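Local coordinates for occlusion-derived virus envelope protein E66 (Autographa californica nucleopolyhedrovirus, PDB 3VSN) that acts as a chondroitin lyase of the viral envelope, is essential for oral infectivity and may digest the chondroitin sulfate barrier of the host midgut, at residues Arg366-Arg371 and His451-Leu456; Arg372-Asn377 and Val483-Leu488; Asn507-His512 and Tyr554-Glu559. All coordinates share one frame; numbering follows the deposited sequence.

Contact 1 of 3, residues Arg366-Arg371 and His451-Leu456; sequences RRIWNR and HGMFQL
M453 rises from its strand with CG anti to the backbone N (chi1 -178°), and a bend at chi3 (76°) then lays its methyl group against the backbone of R366. CE comes within 3.2 Å of R366 O, while SD sits 3.6 Å from R366 C, so within these two segments the thioether lies against the R366 carbonyl. That carbonyl is polar and buried, and the hydroxyl of Y554 provides it with a hydrogen bond.

Two residues on from M453, Q455 meets the side chain of the same arginine at a slant. The arginine chain bends at chi2, which brings its methylenes against the glutamine amide: CD lies 3.2 Å and CG 3.3 Å from Q455 OE1. This is contact without a hydrogen bond. The guanidinium and amide planes stand 70° apart, and the polar ends are satisfied elsewhere, Q455 OE1 by T446 OG1, and both Q455 NE2 and R366 NE by S444 OG. On the other side of M453, I368 slides past the methionine in the opposite direction, CG2 of I368 touching CB of M453 at 3.7 Å, and its CD1 extends over G452 CA at 4.1 Å.

The case illustrates how strands of different sheets can be joined by side chains packing on one another and on backbone, with no hydrogen bond between the two segments. The axes of the short, nearly antiparallel segments 367-370 and 452-456 approach to 7.5 Å. Strand 367-370 borders a four-stranded antiparallel sheet beside 335-340, whereas strand 452-461 lies inside a seven-stranded one between 440-449 and 550-558.

Contact 2 of 3, residues Arg372-Asn377 and Val483-Leu488; sequences RGRIIN and VNTNDL
The guanidinium of R374 receives the methyl of T485 over one face, CG2 standing 3.5 Å above the plane and displaced toward the rim on the side of NH1. Close by, the backbone oxygen of N484 approaches obliquely, 3.5 Å from R374 NH2, a polar neighbour that forms no hydrogen bond. Within these two segments, the cation is met by a methyl and a carbonyl, with no carboxylate in contact; D487 OD2 is 5.9 Å from R374 NH1, opposite in charge but not touching, and any attraction between the two would be long-range and probably modest at this exposed position.

T485 presents its methyl to the arginine while its hydroxyl is engaged on the other branch. With chi1 at 68°, OG1 sits between the backbone N and the carbonyl carbon, where it donates to D487 OD2 at 2.7 Å from above the carboxylate plane and accepts from the D487 backbone N at 3.3 Å. The latter bond makes an ST turn, and the two bonds together probably hold the rotation of the threonine and hence the direction of CG2.

Next to this polar part is a small apolar one. I376 and V483 reach toward each other tip to tip: CD1 of I376 meets CG1 of V483 at 3.8 Å, and CG2 of I376 meets CG2 of V483 at the same distance. It is a worked example of two irregular loops joined at the surface mainly through side chains, with no hydrogen bond between the two segments.

The loop holding 372-377 leaves strand 367-370, and the one holding 483-488 leads from strand 472-480 to helix 490-496. Strand 504-506 adjoins both, its F506 touched by I376, T485 and D487.

Contact 3 of 3, residues Asn507-His512 and Tyr554-Glu559; sequences NGVVCH and YKLNVE
G508 begins an antiparallel strand pairing within the beta-sandwich part of the protein, its O accepting from E559 N at 2.9 Å. The bond is straight at hydrogen (175°), yet the donor lies well above the carbonyl plane, as might be expected where the regular pairing ends; N370 ND2 of a neighbouring strand is a second donor to the same oxygen.

V509 follows opposite V558 in a non-hydrogen-bonded pair, and its CG1 reaches diagonally across to L556 CB on the partner strand at 3.9 Å. V510 and N557 form a hydrogen-bonded pair, with V510 N to N557 O and N557 N to V510 O both 2.8 Å and both in the carbonyl plane. On the face shared with N557, V510 extends CG2 across E559 at about a right angle. C511 returns to the V509 face, where its CB packs on L556 CD2 at 3.7 Å, and strand 472-480 touches its side chain there.

H512 pairs with K555 as the last hydrogen-bonded pair of these two segments. Its imidazole and the lysine chain meet at a slant, CE of K555 3.9 Å from H512 CD2, and the ammonium beyond forms a salt bridge with D563.

At the G508 end of the pairing, just past strand 550-558, E559 is extended beyond CG, and one water links the ends: it accepts from G508 N at 2.9 Å and donates to E559 OE1 at 2.8 Å.

In the fold
Following the chain from the helical N-terminal part, 366-371 comes first and 372-377 directly after it. Contact 1 closes a loop of 79 intervening residues when 451-456 returns; contact 2 opens inside that loop and closes beyond it at 483-488, so the two cross. Contact 3 lies in series after both, closing a shorter loop of 41 residues. It adjoins contact 1 within a single sheet, where strands 452-461 and 550-558 are neighbours and M453 O probably accepts from L556 N. N507 connects contact 3 to contact 2, its OD1 probably accepting from R374 N. Together they tie a four-stranded sheet edge, two surface loops and the seven-stranded sheet.

Contact 1 of 3, residues Arg366-Arg371 and His451-Leu456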
loop_
_atom_site.group_PDB
_atom_site.type_symbol
_atom_site.label_atom_id
_atom_site.label_comp_id
_atom_site.label_asym_id
_atom_site.label_seq_id
_atom_site.Cartn_x
_atom_site.Cartn_y
_atom_site.Cartn_z
ATOM N N ARG A 366 -0.936 -12.476 7.401
ATOM C CA ARG A 366 -2.360 -12.786 7.502
ATOM C C ARG A 366 -2.866 -12.143 8.783
ATOM O O ARG A 366 -2.962 -12.791 9.827
ATOM C CB ARG A 366 -2.593 -14.305 7.528
ATOM C CG ARG A 366 -1.992 -15.072 6.355
ATOM C CD ARG A 366 -2.714 -14.767 5.052
ATOM N NE ARG A 366 -2.287 -15.657 3.974
ATOM C CZ ARG A 366 -1.300 -15.390 3.122
ATOM N NH1 ARG A 366 -0.617 -14.252 3.212
ATOM N NH2 ARG A 366 -0.991 -16.268 2.179
ATOM N N ARG A 367 -3.168 -10.853 8.692
ATOM C CA ARG A 367 -3.367 -10.019 9.872
ATOM C C ARG A 367 -4.488 -9.004 9.652
ATOM O O ARG A 367 -4.700 -8.516 8.533
ATOM C CB ARG A 367 -2.044 -9.310 10.226
ATOM C CG ARG A 367 -2.125 -8.235 11.302
ATOM C CD ARG A 367 -2.329 -8.787 12.710
ATOM N NE ARG A 367 -2.571 -7.690 13.648
ATOM C CZ ARG A 367 -1.620 -6.999 14.274
ATOM N NH1 ARG A 367 -0.337 -7.297 14.092
ATOM N NH2 ARG A 367 -1.953 -6.007 15.093
ATOM N N ILE A 368 -5.225 -8.728 10.719
ATOM C CA ILE A 368 -6.144 -7.604 10.751
ATOM C C ILE A 368 -5.602 -6.602 11.762
ATOM O O ILE A 368 -5.018 -6.987 12.782
ATOM C CB ILE A 368 -7.593 -8.026 11.090
ATOM C CG1 ILE A 368 -7.689 -8.652 12.494
ATOM C CG2 ILE A 368 -8.123 -8.968 10.017
ATOM C CD1 ILE A 368 -9.087 -9.094 12.895
ATOM N N TRP A 369 -5.760 -5.322 11.450
ATOM C CA TRP A 369 -5.324 -4.266 12.338
ATOM C C TRP A 369 -6.518 -3.491 12.792
ATOM O O TRP A 369 -7.273 -2.963 11.974
ATOM C CB TRP A 369 -4.334 -3.344 11.637
ATOM C CG TRP A 369 -2.989 -3.970 11.354
ATOM C CD1 TRP A 369 -1.874 -3.997 12.186
ATOM C CD2 TRP A 369 -2.565 -4.667 10.130
ATOM N NE1 TRP A 369 -0.825 -4.647 11.582
ATOM C CE2 TRP A 369 -1.168 -5.069 10.349
ATOM C CE3 TRP A 369 -3.178 -4.989 8.923
ATOM C CZ2 TRP A 369 -0.441 -5.761 9.389
ATOM C CZ3 TRP A 369 -2.433 -5.684 7.962
ATOM C CH2 TRP A 369 -1.098 -6.062 8.193
ATOM N N ASN A 370 -6.699 -3.434 14.108
ATOM C CA ASN A 370 -7.757 -2.641 14.723
ATOM C C ASN A 370 -7.565 -1.176 14.339
ATOM O O ASN A 370 -6.495 -0.612 14.561
ATOM C CB ASN A 370 -7.712 -2.819 16.249
ATOM C CG ASN A 370 -8.934 -2.253 16.947
ATOM O OD1 ASN A 370 -9.354 -1.126 16.681
ATOM N ND2 ASN A 370 -9.506 -3.033 17.858
ATOM N N ARG A 371 -8.596 -0.568 13.754
ATOM C CA ARG A 371 -8.502 0.818 13.280
ATOM C C ARG A 371 -8.228 1.819 14.402
ATOM O O ARG A 371 -7.699 2.902 14.154
ATOM C CB ARG A 371 -9.752 1.210 12.491
ATOM C CG ARG A 371 -9.837 0.527 11.133
ATOM C CD ARG A 371 -11.027 1.017 10.329
ATOM N NE ARG A 371 -10.897 2.430 9.968
ATOM C CZ ARG A 371 -11.846 3.140 9.364
ATOM N NH1 ARG A 371 -13.005 2.578 9.035
ATOM N NH2 ARG A 371 -11.631 4.419 9.084
ATOM N N HIS A 451 -16.480 -9.682 12.778
ATOM C CA HIS A 451 -15.317 -8.797 12.888
ATOM C C HIS A 451 -14.057 -9.592 13.117
ATOM O O HIS A 451 -13.435 -9.512 14.189
ATOM C CB HIS A 451 -15.506 -7.839 14.058
ATOM C CG HIS A 451 -16.714 -6.943 13.933
ATOM N ND1 HIS A 451 -16.624 -5.665 13.525
ATOM C CD2 HIS A 451 -18.062 -7.181 14.188
ATOM C CE1 HIS A 451 -17.851 -5.111 13.514
ATOM N NE2 HIS A 451 -18.730 -6.040 13.919
ATOM N N GLY A 452 -13.659 -10.378 12.125
ATOM C CA GLY A 452 -12.493 -11.228 12.296
ATOM C C GLY A 452 -11.934 -11.815 11.022
ATOM O O GLY A 452 -12.322 -11.433 9.922
ATOM N N MET A 453 -11.022 -12.766 11.191
ATOM C CA MET A 453 -10.292 -13.359 10.086
ATOM C C MET A 453 -9.957 -14.798 10.438
ATOM O O MET A 453 -9.383 -15.058 11.493
ATOM C CB MET A 453 -8.995 -12.582 9.828
ATOM C CG MET A 453 -8.178 -13.095 8.649
ATOM S SD MET A 453 -6.410 -12.751 8.807
ATOM C CE MET A 453 -5.960 -14.010 10.007
ATOM N N PHE A 454 -10.324 -15.716 9.550
ATOM C CA PHE A 454 -9.980 -17.128 9.657
ATOM C C PHE A 454 -8.772 -17.400 8.759
ATOM O O PHE A 454 -8.712 -16.903 7.636
ATOM C CB PHE A 454 -11.188 -17.969 9.220
ATOM C CG PHE A 454 -10.872 -19.404 8.899
ATOM C CD1 PHE A 454 -10.564 -19.794 7.592
ATOM C CD2 PHE A 454 -10.926 -20.377 9.890
ATOM C CE1 PHE A 454 -10.297 -21.120 7.290
ATOM C CE2 PHE A 454 -10.662 -21.704 9.594
ATOM C CZ PHE A 454 -10.346 -22.079 8.296
ATOM N N GLN A 455 -7.811 -18.172 9.265
ATOM C CA GLN A 455 -6.637 -18.566 8.487
ATOM C C GLN A 455 -6.352 -20.053 8.654
ATOM O O GLN A 455 -6.186 -20.537 9.772
ATOM C CB GLN A 455 -5.398 -17.747 8.886
ATOM C CG GLN A 455 -4.090 -18.201 8.223
ATOM C CD GLN A 455 -4.082 -18.021 6.709
ATOM O OE1 GLN A 455 -4.662 -17.074 6.185
ATOM N NE2 GLN A 455 -3.413 -18.933 6.002
ATOM N N LEU A 456 -6.314 -20.769 7.534
ATOM C CA LEU A 456 -5.888 -22.160 7.523
ATOM C C LEU A 456 -4.748 -22.329 6.527
ATOM O O LEU A 456 -4.889 -21.977 5.362
ATOM C CB LEU A 456 -7.051 -23.093 7.144
ATOM C CG LEU A 456 -6.706 -24.554 6.795
ATOM C CD1 LEU A 456 -6.163 -25.315 8.001
ATOM C CD2 LEU A 456 -7.903 -25.285 6.202
#

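Contact 2 of 3, residues Arg372-Asn377 and Val483-Leu488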
loop_
_atom_site.group_PDB
_atom_site.type_symbol
_atom_site.label_atom_id
_atom_site.label_comp_id
_atom_site.label_asym_id
_atom_site.label_seq_id
_atom_site.Cartn_x
_atom_site.Cartn_y
_atom_site.Cartn_z
ATOM N N ARG A 372 -8.574 1.441 15.631
ATOM C CA ARG A 372 -8.280 2.262 16.804
ATOM C C ARG A 372 -7.021 1.813 17.558
ATOM O O ARG A 372 -6.666 2.385 18.594
ATOM C CB ARG A 372 -9.505 2.335 17.721
ATOM C CG ARG A 372 -10.652 3.124 17.089
ATOM C CD ARG A 372 -11.793 3.426 18.048
ATOM N NE ARG A 372 -11.339 3.514 19.429
ATOM C CZ ARG A 372 -11.903 2.872 20.448
ATOM N NH1 ARG A 372 -12.977 2.112 20.267
ATOM N NH2 ARG A 372 -11.400 3.016 21.662
ATOM N N GLY A 373 -6.329 0.813 17.011
ATOM C CA GLY A 373 -5.084 0.321 17.601
ATOM C C GLY A 373 -3.908 1.254 17.364
ATOM O O GLY A 373 -4.008 2.210 16.596
ATOM N N ARG A 374 -2.795 0.981 18.038
ATOM C CA ARG A 374 -1.552 1.709 17.794
ATOM C C ARG A 374 -0.975 1.269 16.456
ATOM O O ARG A 374 -0.971 0.075 16.144
ATOM C CB ARG A 374 -0.528 1.440 18.904
ATOM C CG ARG A 374 -0.770 2.181 20.211
ATOM C CD ARG A 374 0.498 2.197 21.064
ATOM N NE ARG A 374 0.276 2.378 22.509
ATOM C CZ ARG A 374 -0.658 1.767 23.241
ATOM N NH1 ARG A 374 -1.498 0.896 22.696
ATOM N NH2 ARG A 374 -0.748 2.020 24.540
ATOM N N ILE A 375 -0.507 2.222 15.657
ATOM C CA ILE A 375 0.197 1.869 14.429
ATOM C C ILE A 375 1.657 1.586 14.784
ATOM O O ILE A 375 2.473 2.500 14.917
ATOM C CB ILE A 375 0.070 2.948 13.322
ATOM C CG1 ILE A 375 -1.409 3.193 12.988
ATOM C CG2 ILE A 375 0.837 2.519 12.075
ATOM C CD1 ILE A 375 -1.670 4.362 12.058
ATOM N N ILE A 376 1.961 0.308 14.969
ATOM C CA ILE A 376 3.316 -0.132 15.273
ATOM C C ILE A 376 3.932 -0.609 13.968
ATOM O O ILE A 376 3.499 -1.622 13.420
ATOM C CB ILE A 376 3.325 -1.283 16.304
ATOM C CG1 ILE A 376 2.541 -0.881 17.560
ATOM C CG2 ILE A 376 4.758 -1.704 16.634
ATOM C CD1 ILE A 376 2.233 -2.030 18.500
ATOM N N ASN A 377 4.916 0.130 13.460
ATOM C CA ASN A 377 5.572 -0.258 12.213
ATOM C C ASN A 377 6.746 -1.188 12.493
ATOM O O ASN A 377 7.236 -1.250 13.621
ATOM C CB ASN A 377 6.024 0.969 11.412
ATOM C CG ASN A 377 5.959 0.746 9.906
ATOM O OD1 ASN A 377 5.718 -0.367 9.433
ATOM N ND2 ASN A 377 6.176 1.814 9.144
ATOM N N VAL A 483 7.231 -1.816 22.723
ATOM C CA VAL A 483 5.992 -1.045 22.791
ATOM C C VAL A 483 5.276 -1.371 24.098
ATOM O O VAL A 483 5.008 -2.532 24.393
ATOM C CB VAL A 483 5.072 -1.337 21.581
ATOM C CG1 VAL A 483 3.793 -0.508 21.652
ATOM C CG2 VAL A 483 5.806 -1.068 20.273
ATOM N N ASN A 484 4.985 -0.345 24.888
ATOM C CA ASN A 484 4.254 -0.554 26.129
ATOM C C ASN A 484 2.768 -0.265 25.950
ATOM O O ASN A 484 2.370 0.857 25.630
ATOM C CB ASN A 484 4.872 0.251 27.279
ATOM C CG ASN A 484 6.238 -0.282 27.693
ATOM O OD1 ASN A 484 7.265 0.334 27.411
ATOM N ND2 ASN A 484 6.254 -1.437 28.353
ATOM N N THR A 485 1.963 -1.311 26.105
ATOM C CA THR A 485 0.511 -1.207 26.042
ATOM C C THR A 485 -0.024 -1.694 27.381
ATOM O O THR A 485 0.752 -2.075 28.258
ATOM C CB THR A 485 -0.084 -2.056 24.893
ATOM O OG1 THR A 485 0.083 -3.449 25.183
ATOM C CG2 THR A 485 0.587 -1.734 23.556
ATOM N N ASN A 486 -1.342 -1.690 27.547
ATOM C CA ASN A 486 -1.942 -2.200 28.779
ATOM C C ASN A 486 -2.127 -3.725 28.786
ATOM O O ASN A 486 -2.494 -4.301 29.817
ATOM C CB ASN A 486 -3.251 -1.467 29.098
ATOM C CG ASN A 486 -3.049 0.027 29.313
ATOM O OD1 ASN A 486 -3.788 0.847 28.769
ATOM N ND2 ASN A 486 -2.039 0.386 30.097
ATOM N N ASP A 487 -1.856 -4.361 27.641
ATOM C CA ASP A 487 -1.845 -5.823 27.514
ATOM C C ASP A 487 -0.701 -6.397 28.354
ATOM O O ASP A 487 0.423 -5.902 28.276
ATOM C CB ASP A 487 -1.618 -6.244 26.045
ATOM C CG ASP A 487 -2.541 -5.528 25.054
ATOM O OD1 ASP A 487 -3.776 -5.663 25.187
ATOM O OD2 ASP A 487 -2.027 -4.850 24.123
ATOM N N LEU A 488 -0.970 -7.435 29.147
ATOM C CA LEU A 488 0.112 -8.165 29.825
ATOM C C LEU A 488 0.894 -8.977 28.794
ATOM O O LEU A 488 0.438 -9.138 27.655
ATOM C CB LEU A 488 -0.432 -9.086 30.923
ATOM C CG LEU A 488 -1.181 -8.477 32.118
ATOM C CD1 LEU A 488 -1.616 -9.582 33.071
ATOM C CD2 LEU A 488 -0.344 -7.445 32.859
#

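Contact 3 of 3, residues Asn507-His512 and Tyr554-Glu559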
loop_
_atom_site.group_PDB
_atom_site.type_symbol
_atom_site.label_atom_id
_atom_site.label_comp_id
_atom_site.label_asym_id
_atom_site.label_seq_id
_atom_site.Cartn_x
_atom_site.Cartn_y
_atom_site.Cartn_z
ATOM N N ASN A 507 -2.864 -5.192 21.156
ATOM C CA ASN A 507 -3.146 -4.022 20.316
ATOM C C ASN A 507 -4.522 -4.092 19.634
ATOM O O ASN A 507 -4.647 -3.862 18.424
ATOM C CB ASN A 507 -2.014 -3.848 19.281
ATOM C CG ASN A 507 -1.966 -2.458 18.682
ATOM O OD1 ASN A 507 -2.514 -1.508 19.238
ATOM N ND2 ASN A 507 -1.296 -2.330 17.539
ATOM N N GLY A 508 -5.542 -4.437 20.417
ATOM C CA GLY A 508 -6.927 -4.486 19.940
ATOM C C GLY A 508 -7.297 -5.678 19.067
ATOM O O GLY A 508 -8.330 -5.660 18.397
ATOM N N VAL A 509 -6.454 -6.710 19.073
ATOM C CA VAL A 509 -6.700 -7.932 18.313
ATOM C C VAL A 509 -6.556 -9.140 19.239
ATOM O O VAL A 509 -5.638 -9.196 20.059
ATOM C CB VAL A 509 -5.743 -8.053 17.101
ATOM C CG1 VAL A 509 -5.982 -9.350 16.344
ATOM C CG2 VAL A 509 -5.919 -6.868 16.159
ATOM N N VAL A 510 -7.474 -10.094 19.104
ATOM C CA VAL A 510 -7.528 -11.278 19.956
ATOM C C VAL A 510 -7.377 -12.528 19.091
ATOM O O VAL A 510 -7.979 -12.610 18.023
ATOM C CB VAL A 510 -8.868 -11.332 20.727
ATOM C CG1 VAL A 510 -8.908 -12.510 21.690
ATOM C CG2 VAL A 510 -9.104 -10.030 21.477
ATOM N N CYS A 511 -6.576 -13.494 19.546
ATOM C CA CYS A 511 -6.361 -14.732 18.786
ATOM C C CYS A 511 -7.002 -15.969 19.424
ATOM O O CYS A 511 -7.145 -16.052 20.649
ATOM C CB CYS A 511 -4.863 -14.970 18.540
ATOM S SG CYS A 511 -3.908 -15.478 19.994
ATOM N N HIS A 512 -7.391 -16.913 18.564
ATOM C CA HIS A 512 -7.956 -18.202 18.953
ATOM C C HIS A 512 -7.494 -19.274 18.004
ATOM O O HIS A 512 -7.326 -19.022 16.809
ATOM C CB HIS A 512 -9.484 -18.151 18.920
ATOM C CG HIS A 512 -10.088 -17.206 19.931
ATOM N ND1 HIS A 512 -10.302 -17.557 21.210
ATOM C CD2 HIS A 512 -10.521 -15.891 19.807
ATOM C CE1 HIS A 512 -10.847 -16.521 21.875
ATOM N NE2 HIS A 512 -10.979 -15.501 21.013
ATOM N N TYR A 554 -5.976 -20.811 12.759
ATOM C CA TYR A 554 -6.304 -19.874 13.820
ATOM C C TYR A 554 -7.275 -18.811 13.313
ATOM O O TYR A 554 -7.531 -18.715 12.113
ATOM C CB TYR A 554 -5.026 -19.218 14.371
ATOM C CG TYR A 554 -4.332 -18.291 13.390
ATOM C CD1 TYR A 554 -4.634 -16.928 13.357
ATOM C CD2 TYR A 554 -3.373 -18.777 12.499
ATOM C CE1 TYR A 554 -4.004 -16.074 12.460
ATOM C CE2 TYR A 554 -2.735 -17.932 11.602
ATOM C CZ TYR A 554 -3.055 -16.582 11.588
ATOM O OH TYR A 554 -2.429 -15.735 10.699
ATOM N N LYS A 555 -7.811 -18.020 14.234
ATOM C CA LYS A 555 -8.596 -16.855 13.853
ATOM C C LYS A 555 -8.209 -15.658 14.707
ATOM O O LYS A 555 -7.711 -15.813 15.830
ATOM C CB LYS A 555 -10.103 -17.133 13.929
ATOM C CG LYS A 555 -10.676 -17.176 15.330
ATOM C CD LYS A 555 -12.196 -17.071 15.325
ATOM C CE LYS A 555 -12.688 -16.863 16.747
ATOM N NZ LYS A 555 -14.141 -17.138 16.924
ATOM N N LEU A 556 -8.422 -14.472 14.150
ATOM C CA LEU A 556 -8.231 -13.225 14.870
ATOM C C LEU A 556 -9.579 -12.510 14.946
ATOM O O LEU A 556 -10.368 -12.590 14.005
ATOM C CB LEU A 556 -7.194 -12.346 14.159
ATOM C CG LEU A 556 -5.765 -12.885 13.958
ATOM C CD1 LEU A 556 -4.929 -11.894 13.157
ATOM C CD2 LEU A 556 -5.081 -13.206 15.283
ATOM N N ASN A 557 -9.838 -11.848 16.072
ATOM C CA ASN A 557 -11.019 -11.004 16.261
ATOM C C ASN A 557 -10.598 -9.618 16.656
ATOM O O ASN A 557 -9.591 -9.456 17.348
ATOM C CB ASN A 557 -11.871 -11.500 17.434
ATOM C CG ASN A 557 -12.633 -12.750 17.116
ATOM O OD1 ASN A 557 -13.318 -12.834 16.098
ATOM N ND2 ASN A 557 -12.544 -13.725 18.002
ATOM N N VAL A 558 -11.394 -8.627 16.267
ATOM C CA VAL A 558 -11.297 -7.303 16.858
ATOM C C VAL A 558 -11.696 -7.445 18.328
ATOM O O VAL A 558 -12.724 -8.059 18.643
ATOM C CB VAL A 558 -12.225 -6.284 16.162
ATOM C CG1 VAL A 558 -12.157 -4.928 16.858
ATOM C CG2 VAL A 558 -11.851 -6.135 14.694
ATOM N N GLU A 559 -10.872 -6.900 19.217
ATOM C CA GLU A 559 -11.151 -6.945 20.652
ATOM C C GLU A 559 -12.539 -6.383 20.937
ATOM O O GLU A 559 -12.899 -5.316 20.437
ATOM C CB GLU A 559 -10.085 -6.178 21.442
ATOM C CG GLU A 559 -10.209 -6.349 22.949
ATOM C CD GLU A 559 -9.073 -5.714 23.727
ATOM O OE1 GLU A 559 -8.277 -4.948 23.144
ATOM O OE2 GLU A 559 -8.985 -5.984 24.939
HETATM O O HOH W 1 -5.572 -4.483 23.316
#